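Local coordinates for protein tRNA-splicing ligase RtcB (Thermus thermophilus, PDB 2EPG) that probably joins RNA ends bearing a 2',3'-cyclic phosphate or 3'-phosphate to 5'-hydroxyl ends, using GTP and manganese, as in other RtcB ligases, at residues 102-110 / 247-258. Sequence-based numbering, arbitrary orientation.
Sequences GVGFDINCG and TGSRGLGHQVCQ
Phe-105 lies against helix 250-265 with Cys-257 against one face of its ring, a compact example of how a loop carrying a predicted metal ligand can be seated on a helix. Cys-257 SG, anti to its own backbone N (chi1 -178°), stands 3.1 Å above the plane of the Phe-105 ring, over its centre, a sulfur-aromatic contact, and Cys-257 CB adds a CH-pi contact on the same face. On the flank, the Phe-105 and His-254 rings meet obliquely, their planes at 49°, with Phe-105 CD2 over the imidazole face. Ile-107 CD1 reaches Val-256 CG1 at 4.0 Å, the two side chains crossing at about a right angle. At the other end of the contact, Gly-248 leaves room for close backbone approach, its CA 3.5 Å from Cys-109 CA; a side chain there would strike Asp-106 OD2. Were Phe-105 cut back to an alanine, the ring face over Cys-257 SG would be lost and the His-254 ring would probably be left freer to turn.

Looser contacts lie at the partly exposed edge by Gln-258, whose CB only grazes Phe-105 CE2 at 4.1 Å. The polar end is bonded more firmly: Ser-249 N donates to the syn lone pair of Asp-106 OD2 (3.1 Å), a water bridges Asp-106 OD1 to Arg-250 N, and Ser-249 OG donates in the carbonyl plane to Ile-107 O (2.7 Å). An antiparallel hydrogen-bonded pair, Gly-110 with Thr-247, continues into strands 110-119 and 240-247. Ser-249 and the water thus hold both carboxylate oxygens of Asp-106, a predicted manganese ligand beside His-215, which would probably fix the turn of the group, consistent with a second shell for that site.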
loop_
_atom_site.group_PDB
_atom_site.type_symbol
_atom_site.label_atom_id
_atom_site.label_comp_id
_atom_site.label_asym_id
_atom_site.label_seq_id
_atom_site.Cartn_x
_atom_site.Cartn_y
_atom_site.Cartn_z
ATOM N N GLY A 102 12.165 4.281 5.880
ATOM C CA GLY A 102 11.962 2.994 5.237
ATOM C C GLY A 102 10.494 2.680 5.045
ATOM O O GLY A 102 10.136 1.709 4.390
ATOM N N VAL A 103 9.640 3.499 5.639
ATOM C CA VAL A 103 8.201 3.314 5.532
ATOM C C VAL A 103 7.644 4.410 4.619
ATOM O O VAL A 103 6.762 4.166 3.807
ATOM C CB VAL A 103 7.525 3.421 6.927
ATOM C CG1 VAL A 103 6.004 3.413 6.778
ATOM C CG2 VAL A 103 7.967 2.264 7.822
ATOM N N GLY A 104 8.179 5.617 4.746
ATOM C CA GLY A 104 7.698 6.717 3.935
ATOM C C GLY A 104 6.808 7.602 4.787
ATOM O O GLY A 104 6.255 7.164 5.806
ATOM N N PHE A 105 6.642 8.849 4.374
ATOM C CA PHE A 105 5.831 9.753 5.160
ATOM C C PHE A 105 4.361 9.403 5.246
ATOM O O PHE A 105 3.785 9.468 6.329
ATOM C CB PHE A 105 6.064 11.201 4.709
ATOM C CG PHE A 105 7.302 11.809 5.338
ATOM C CD1 PHE A 105 8.576 11.418 4.920
ATOM C CD2 PHE A 105 7.195 12.647 6.452
ATOM C CE1 PHE A 105 9.725 11.843 5.615
ATOM C CE2 PHE A 105 8.333 13.075 7.152
ATOM C CZ PHE A 105 9.596 12.672 6.737
ATOM N N ASP A 106 3.743 8.997 4.144
ATOM C CA ASP A 106 2.337 8.646 4.241
ATOM C C ASP A 106 2.175 7.186 4.687
ATOM O O ASP A 106 2.022 6.282 3.878
ATOM C CB ASP A 106 1.610 8.888 2.927
ATOM C CG ASP A 106 0.090 8.804 3.088
ATOM O OD1 ASP A 106 -0.641 9.148 2.133
ATOM O OD2 ASP A 106 -0.374 8.386 4.172
ATOM N N ILE A 107 2.231 6.984 5.999
ATOM C CA ILE A 107 2.104 5.671 6.602
ATOM C C ILE A 107 0.795 5.022 6.228
ATOM O O ILE A 107 -0.288 5.593 6.397
ATOM C CB ILE A 107 2.238 5.753 8.132
ATOM C CG1 ILE A 107 3.631 6.305 8.471
ATOM C CG2 ILE A 107 2.032 4.352 8.772
ATOM C CD1 ILE A 107 3.855 6.624 9.951
ATOM N N ASN A 108 0.922 3.806 5.716
ATOM C CA ASN A 108 -0.197 3.002 5.248
ATOM C C ASN A 108 -1.017 3.676 4.178
ATOM O O ASN A 108 -2.234 3.520 4.136
ATOM C CB ASN A 108 -1.122 2.539 6.372
ATOM C CG ASN A 108 -2.134 1.469 5.896
ATOM O OD1 ASN A 108 -2.076 1.002 4.743
ATOM N ND2 ASN A 108 -3.054 1.081 6.778
ATOM N N CYS A 109 -0.354 4.467 3.338
ATOM C CA CYS A 109 -1.031 5.032 2.183
ATOM C C CYS A 109 -1.289 3.665 1.540
ATOM O O CYS A 109 -0.380 2.816 1.495
ATOM C CB CYS A 109 -0.054 5.826 1.302
ATOM S SG CYS A 109 -0.682 6.211 -0.372
ATOM N N GLY A 110 -2.504 3.422 1.080
ATOM C CA GLY A 110 -2.772 2.118 0.516
ATOM C C GLY A 110 -3.936 2.091 -0.441
ATOM O O GLY A 110 -4.404 3.138 -0.889
ATOM N N THR A 247 -5.720 6.067 -0.748
ATOM C CA THR A 247 -5.479 7.093 0.247
ATOM C C THR A 247 -4.803 6.482 1.482
ATOM O O THR A 247 -4.697 5.243 1.603
ATOM C CB THR A 247 -6.783 7.817 0.655
ATOM O OG1 THR A 247 -6.454 8.911 1.517
ATOM C CG2 THR A 247 -7.738 6.861 1.383
ATOM N N GLY A 248 -4.344 7.347 2.389
ATOM C CA GLY A 248 -3.641 6.871 3.567
ATOM C C GLY A 248 -4.010 7.444 4.921
ATOM O O GLY A 248 -5.192 7.626 5.230
ATOM N N SER A 249 -2.992 7.702 5.744
ATOM C CA SER A 249 -3.208 8.230 7.091
ATOM C C SER A 249 -3.326 9.755 7.108
ATOM O O SER A 249 -3.406 10.376 8.171
ATOM C CB SER A 249 -2.098 7.758 8.042
ATOM O OG SER A 249 -0.804 8.008 7.515
ATOM N N ARG A 250 -3.350 10.346 5.920
ATOM C CA ARG A 250 -3.499 11.783 5.778
ATOM C C ARG A 250 -2.436 12.590 6.546
ATOM O O ARG A 250 -1.249 12.277 6.484
ATOM C CB ARG A 250 -4.912 12.149 6.213
ATOM C CG ARG A 250 -5.963 11.333 5.475
ATOM C CD ARG A 250 -6.224 11.827 4.039
ATOM N NE ARG A 250 -7.139 12.972 4.022
ATOM C CZ ARG A 250 -6.759 14.246 3.937
ATOM N NH1 ARG A 250 -7.672 15.212 3.949
ATOM N NH2 ARG A 250 -5.471 14.554 3.803
ATOM N N GLY A 251 -2.840 13.631 7.261
ATOM C CA GLY A 251 -1.834 14.410 7.969
ATOM C C GLY A 251 -1.220 13.745 9.192
ATOM O O GLY A 251 -0.092 14.056 9.589
ATOM N N LEU A 252 -1.969 12.824 9.791
ATOM C CA LEU A 252 -1.528 12.126 10.982
ATOM C C LEU A 252 -0.269 11.282 10.742
ATOM O O LEU A 252 0.712 11.374 11.499
ATOM C CB LEU A 252 -2.692 11.278 11.488
ATOM C CG LEU A 252 -2.734 10.747 12.911
ATOM C CD1 LEU A 252 -4.182 10.496 13.291
ATOM C CD2 LEU A 252 -1.909 9.489 13.012
ATOM N N GLY A 253 -0.280 10.482 9.679
ATOM C CA GLY A 253 0.871 9.647 9.391
ATOM C C GLY A 253 2.093 10.445 8.989
ATOM O O GLY A 253 3.222 10.126 9.365
ATOM N N HIS A 254 1.869 11.492 8.212
ATOM C CA HIS A 254 2.961 12.339 7.766
ATOM C C HIS A 254 3.656 12.948 8.996
ATOM O O HIS A 254 4.883 12.931 9.101
ATOM C CB HIS A 254 2.405 13.447 6.868
ATOM C CG HIS A 254 3.455 14.239 6.161
ATOM N ND1 HIS A 254 3.902 13.917 4.897
ATOM C CD2 HIS A 254 4.137 15.349 6.531
ATOM C CE1 HIS A 254 4.812 14.799 4.517
ATOM N NE2 HIS A 254 4.972 15.677 5.492
ATOM N N GLN A 255 2.861 13.473 9.925
ATOM C CA GLN A 255 3.402 14.099 11.132
ATOM C C GLN A 255 4.179 13.096 11.974
ATOM O O GLN A 255 5.262 13.399 12.448
ATOM C CB GLN A 255 2.276 14.720 11.972
ATOM C CG GLN A 255 2.764 15.659 13.082
ATOM C CD GLN A 255 3.624 16.780 12.541
ATOM O OE1 GLN A 255 3.197 17.524 11.672
ATOM N NE2 GLN A 255 4.845 16.896 13.045
ATOM N N VAL A 256 3.624 11.899 12.162
ATOM C CA VAL A 256 4.301 10.860 12.930
ATOM C C VAL A 256 5.678 10.543 12.339
ATOM O O VAL A 256 6.645 10.289 13.070
ATOM C CB VAL A 256 3.455 9.557 12.979
ATOM C CG1 VAL A 256 4.304 8.394 13.512
ATOM C CG2 VAL A 256 2.254 9.761 13.869
ATOM N N CYS A 257 5.778 10.564 11.018
ATOM C CA CYS A 257 7.057 10.280 10.384
ATOM C C CYS A 257 8.036 11.399 10.724
ATOM O O CYS A 257 9.186 11.148 11.090
ATOM C CB CYS A 257 6.896 10.160 8.861
ATOM S SG CYS A 257 8.438 9.757 7.950
ATOM N N GLN A 258 7.562 12.634 10.609
ATOM C CA GLN A 258 8.373 13.817 10.896
ATOM C C GLN A 258 8.829 13.851 12.349
ATOM O O GLN A 258 9.996 14.086 12.633
ATOM C CB GLN A 258 7.577 15.086 10.588
ATOM C CG GLN A 258 8.297 16.367 10.961
ATOM C CD GLN A 258 9.456 16.683 10.033
ATOM O OE1 GLN A 258 9.253 16.986 8.855
ATOM N NE2 GLN A 258 10.681 16.610 10.556
HETATM O O HOH W 1 -3.119 9.779 2.929
#